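Long-range contact in fiber (Human adenovirus 35, PDB 2QLK), which forms the trimeric head of the viral fibre, which binds the receptor CD46 and so probably attaches the virus to host cells: residues Phe132-Arg137 / Asn167-Ser172. Sequence-based numbering, arbitrary orientation.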
ATOM      1  N   PHE A 132      23.820  -3.624  -5.824  1.00 44.75           N
ATOM      2  CA  PHE A 132      24.027  -4.758  -6.722  1.00 49.02           C
ATOM      3  C   PHE A 132      24.979  -5.777  -6.102  1.00 53.18           C
ATOM      4  O   PHE A 132      25.448  -5.602  -4.978  1.00 52.98           O
ATOM      5  CB  PHE A 132      24.631  -4.268  -8.039  1.00 44.14           C
ATOM      6  CG  PHE A 132      23.618  -3.918  -9.081  1.00 40.96           C
ATOM      7  CD1 PHE A 132      22.871  -4.913  -9.699  1.00 40.33           C
ATOM      8  CD2 PHE A 132      23.422  -2.603  -9.459  1.00 39.12           C
ATOM      9  CE1 PHE A 132      21.944  -4.599 -10.684  1.00 40.41           C
ATOM     10  CE2 PHE A 132      22.494  -2.270 -10.451  1.00 41.24           C
ATOM     11  CZ  PHE A 132      21.756  -3.263 -11.063  1.00 40.84           C
ATOM     12  N   ASN A 133      25.268  -6.835  -6.856  1.00101.97           N
ATOM     13  CA  ASN A 133      26.190  -7.893  -6.433  1.00107.88           C
ATOM     14  C   ASN A 133      26.324  -8.096  -4.924  1.00111.16           C
ATOM     15  O   ASN A 133      27.433  -8.050  -4.387  1.00111.37           O
ATOM     16  CB  ASN A 133      27.581  -7.627  -7.025  1.00 94.88           C
ATOM     17  CG  ASN A 133      27.639  -7.878  -8.524  1.00 96.43           C
ATOM     18  OD1 ASN A 133      27.577  -9.026  -8.975  1.00 97.38           O
ATOM     19  ND2 ASN A 133      27.755  -6.806  -9.303  1.00 97.46           N
ATOM     20  N   THR A 134      25.201  -8.330  -4.248  1.00135.26           N
ATOM     21  CA  THR A 134      25.205  -8.549  -2.799  1.00139.09           C
ATOM     22  C   THR A 134      24.096  -9.487  -2.328  1.00141.65           C
ATOM     23  O   THR A 134      22.912  -9.167  -2.444  1.00142.44           O
ATOM     24  CB  THR A 134      25.044  -7.223  -2.010  1.00 99.96           C
ATOM     25  OG1 THR A 134      23.929  -6.485  -2.532  1.00100.66           O
ATOM     26  CG2 THR A 134      26.314  -6.382  -2.084  1.00 99.78           C
ATOM     27  N   THR A 135      24.482 -10.645  -1.803  1.00108.87           N
ATOM     28  CA  THR A 135      23.513 -11.598  -1.274  1.00110.44           C
ATOM     29  C   THR A 135      23.555 -11.424   0.241  1.00111.83           C
ATOM     30  O   THR A 135      22.622 -11.799   0.955  1.00112.12           O
ATOM     31  CB  THR A 135      23.869 -13.054  -1.632  1.00 78.01           C
ATOM     32  OG1 THR A 135      23.959 -13.192  -3.055  1.00 78.17           O
ATOM     33  CG2 THR A 135      22.794 -14.004  -1.115  1.00 78.22           C
ATOM     34  N   THR A 136      24.659 -10.847   0.716  1.00112.05           N
ATOM     35  CA  THR A 136      24.851 -10.570   2.135  1.00113.07           C
ATOM     36  C   THR A 136      23.878  -9.437   2.417  1.00112.68           C
ATOM     37  O   THR A 136      23.403  -9.252   3.540  1.00112.79           O
ATOM     38  CB  THR A 136      26.290 -10.074   2.430  1.00147.11           C
ATOM     39  OG1 THR A 136      27.242 -11.031   1.945  1.00148.45           O
ATOM     40  CG2 THR A 136      26.494  -9.882   3.930  1.00147.61           C
ATOM     41  N   ARG A 137      23.601  -8.681   1.360  1.00105.39           N
ATOM     42  CA  ARG A 137      22.683  -7.555   1.404  1.00104.54           C
ATOM     43  C   ARG A 137      21.785  -7.630   0.174  1.00103.59           C
ATOM     44  O   ARG A 137      21.829  -6.764  -0.703  1.00103.64           O
ATOM     45  CB  ARG A 137      23.456  -6.236   1.412  1.00 77.45           C
ATOM     46  CG  ARG A 137      24.221  -5.963   2.700  1.00 77.47           C
ATOM     47  CD  ARG A 137      24.885  -4.605   2.628  1.00 77.49           C
ATOM     48  NE  ARG A 137      23.935  -3.556   2.266  1.00 77.10           N
ATOM     49  CZ  ARG A 137      24.273  -2.289   2.047  1.00 77.40           C
ATOM     50  NH1 ARG A 137      25.543  -1.914   2.151  1.00 77.58           N
ATOM     51  NH2 ARG A 137      23.345  -1.394   1.730  1.00 77.41           N
ATOM     52  N   ASN A 167      17.290  -3.840  -8.474  1.00 29.90           N
ATOM     53  CA  ASN A 167      18.710  -3.954  -8.825  1.00 30.73           C
ATOM     54  C   ASN A 167      19.257  -5.336  -8.433  1.00 33.90           C
ATOM     55  O   ASN A 167      18.797  -6.355  -8.940  1.00 35.66           O
ATOM     56  CB  ASN A 167      19.509  -2.825  -8.137  1.00 26.91           C
ATOM     57  CG  ASN A 167      19.045  -1.442  -8.563  1.00 26.26           C
ATOM     58  OD1 ASN A 167      18.480  -1.270  -9.653  1.00 27.02           O
ATOM     59  ND2 ASN A 167      19.273  -0.444  -7.715  1.00 24.76           N
ATOM     60  N   SER A 168      20.236  -5.386  -7.542  1.00 40.13           N
ATOM     61  CA  SER A 168      20.792  -6.679  -7.109  1.00 45.84           C
ATOM     62  C   SER A 168      21.525  -7.526  -8.170  1.00 49.80           C
ATOM     63  O   SER A 168      22.745  -7.697  -8.092  1.00 49.09           O
ATOM     64  CB  SER A 168      19.697  -7.540  -6.478  1.00 75.75           C
ATOM     65  OG  SER A 168      20.159  -8.864  -6.265  1.00 77.81           O
ATOM     66  N   ARG A 169      20.792  -8.075  -9.141  1.00 75.36           N
ATOM     67  CA  ARG A 169      21.419  -8.899 -10.181  1.00 80.08           C
ATOM     68  C   ARG A 169      21.426  -8.213 -11.553  1.00 81.74           C
ATOM     69  O   ARG A 169      20.424  -8.246 -12.266  1.00 83.01           O
ATOM     70  CB  ARG A 169      20.691 -10.242 -10.323  1.00 96.97           C
ATOM     71  CG  ARG A 169      20.247 -10.920  -9.026  1.00100.50           C
ATOM     72  CD  ARG A 169      21.397 -11.395  -8.157  1.00103.76           C
ATOM     73  NE  ARG A 169      22.058 -10.293  -7.466  1.00106.19           N
ATOM     74  CZ  ARG A 169      22.887 -10.446  -6.436  1.00107.40           C
ATOM     75  NH1 ARG A 169      23.157 -11.660  -5.973  1.00108.37           N
ATOM     76  NH2 ARG A 169      23.443  -9.384  -5.868  1.00106.70           N
ATOM     77  N   MET A 170      22.546  -7.599 -11.928  1.00111.42           N
ATOM     78  CA  MET A 170      22.641  -6.938 -13.233  1.00112.68           C
ATOM     79  C   MET A 170      22.971  -7.958 -14.320  1.00113.37           C
ATOM     80  O   MET A 170      24.139  -8.203 -14.621  1.00113.23           O
ATOM     81  CB  MET A 170      23.706  -5.826 -13.223  1.00 67.23           C
ATOM     82  CG  MET A 170      25.076  -6.233 -12.700  1.00 66.98           C
ATOM     83  SD  MET A 170      26.298  -4.934 -12.971  1.00 67.23           S
ATOM     84  CE  MET A 170      25.825  -3.741 -11.716  1.00 67.42           C
ATOM     85  N   ILE A 171      21.926  -8.549 -14.898  1.00103.81           N
ATOM     86  CA  ILE A 171      22.061  -9.557 -15.947  1.00104.14           C
ATOM     87  C   ILE A 171      23.384  -9.475 -16.690  1.00104.44           C
ATOM     88  O   ILE A 171      24.138 -10.449 -16.741  1.00104.46           O
ATOM     89  CB  ILE A 171      20.927  -9.440 -16.987  1.00 66.86           C
ATOM     90  CG1 ILE A 171      21.176 -10.408 -18.143  1.00 67.35           C
ATOM     91  CG2 ILE A 171      20.833  -8.016 -17.499  1.00 66.53           C
ATOM     92  CD1 ILE A 171      20.201 -10.260 -19.295  1.00 67.28           C
ATOM     93  N   SER A 172      23.667  -8.308 -17.260  1.00 82.93           N
ATOM     94  CA  SER A 172      24.901  -8.130 -18.012  1.00 82.57           C
ATOM     95  C   SER A 172      25.107  -6.703 -18.499  1.00 81.91           C
ATOM     96  O   SER A 172      24.912  -5.731 -17.768  1.00 81.97           O
ATOM     97  CB  SER A 172      24.894  -9.063 -19.222  1.00 75.93           C
ATOM     98  OG  SER A 172      23.836  -8.720 -20.104  1.00 76.20           O
TER
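The phenyl ring of F132 is sandwiched between M170 and N167. M170 CE lies over one face, 3.5 Å from the ring centroid, in a CH-pi contact; the opposite face rests on N167 CB, 3.8 Å from the centroid. M170 CB sits above the rim at F132 CE1 (3.3 Å). With CG placed between the backbone N and the carbonyl carbon (chi1 51°), the M170 chain rises past the rim, and the bend at chi3 brings the methyl over the face. The sulfur stands farther above the same face, SD 4.8 Å from the centroid, a Met-aromatic contact. The N167 amide, tilted 24° from the ring plane, makes its hydrogen bonds elsewhere: its OD1 accepts from A178 N, while ND2 donates to the carbonyls of Y130 and P125.

Beside the ring, S168 O gathers polar hydrogens from both segments. N133 N reaches it in a weak hydrogen bond of 2.9 Å, bent to 124° at the hydrogen. R169, its chain curled at chi2 and chi3, grips the same carbonyl from within its own segment: NH2 and, weakly, NE donate to S168 O, although the close donor-donor approach of NH2 to T134 N leaves the exact placement of the guanidinium doubtful. NH1 bonds weakly to T135 OG1 at 3.4 Å. S168 OG bonds to D138, just beyond 132-137.

The contact joins the loop before strand 142-150 to the one linking strands 157-166 and 177-186 in the knob, next to a subunit interface where T135 O accepts from R155 of a neighbouring subunit. Contact over both faces holds the ring between M170 and N167, whereas the two hydrogen bonds between the segments are both weak, one bent and one long, which suggests that docking relies mainly on the phenylalanine.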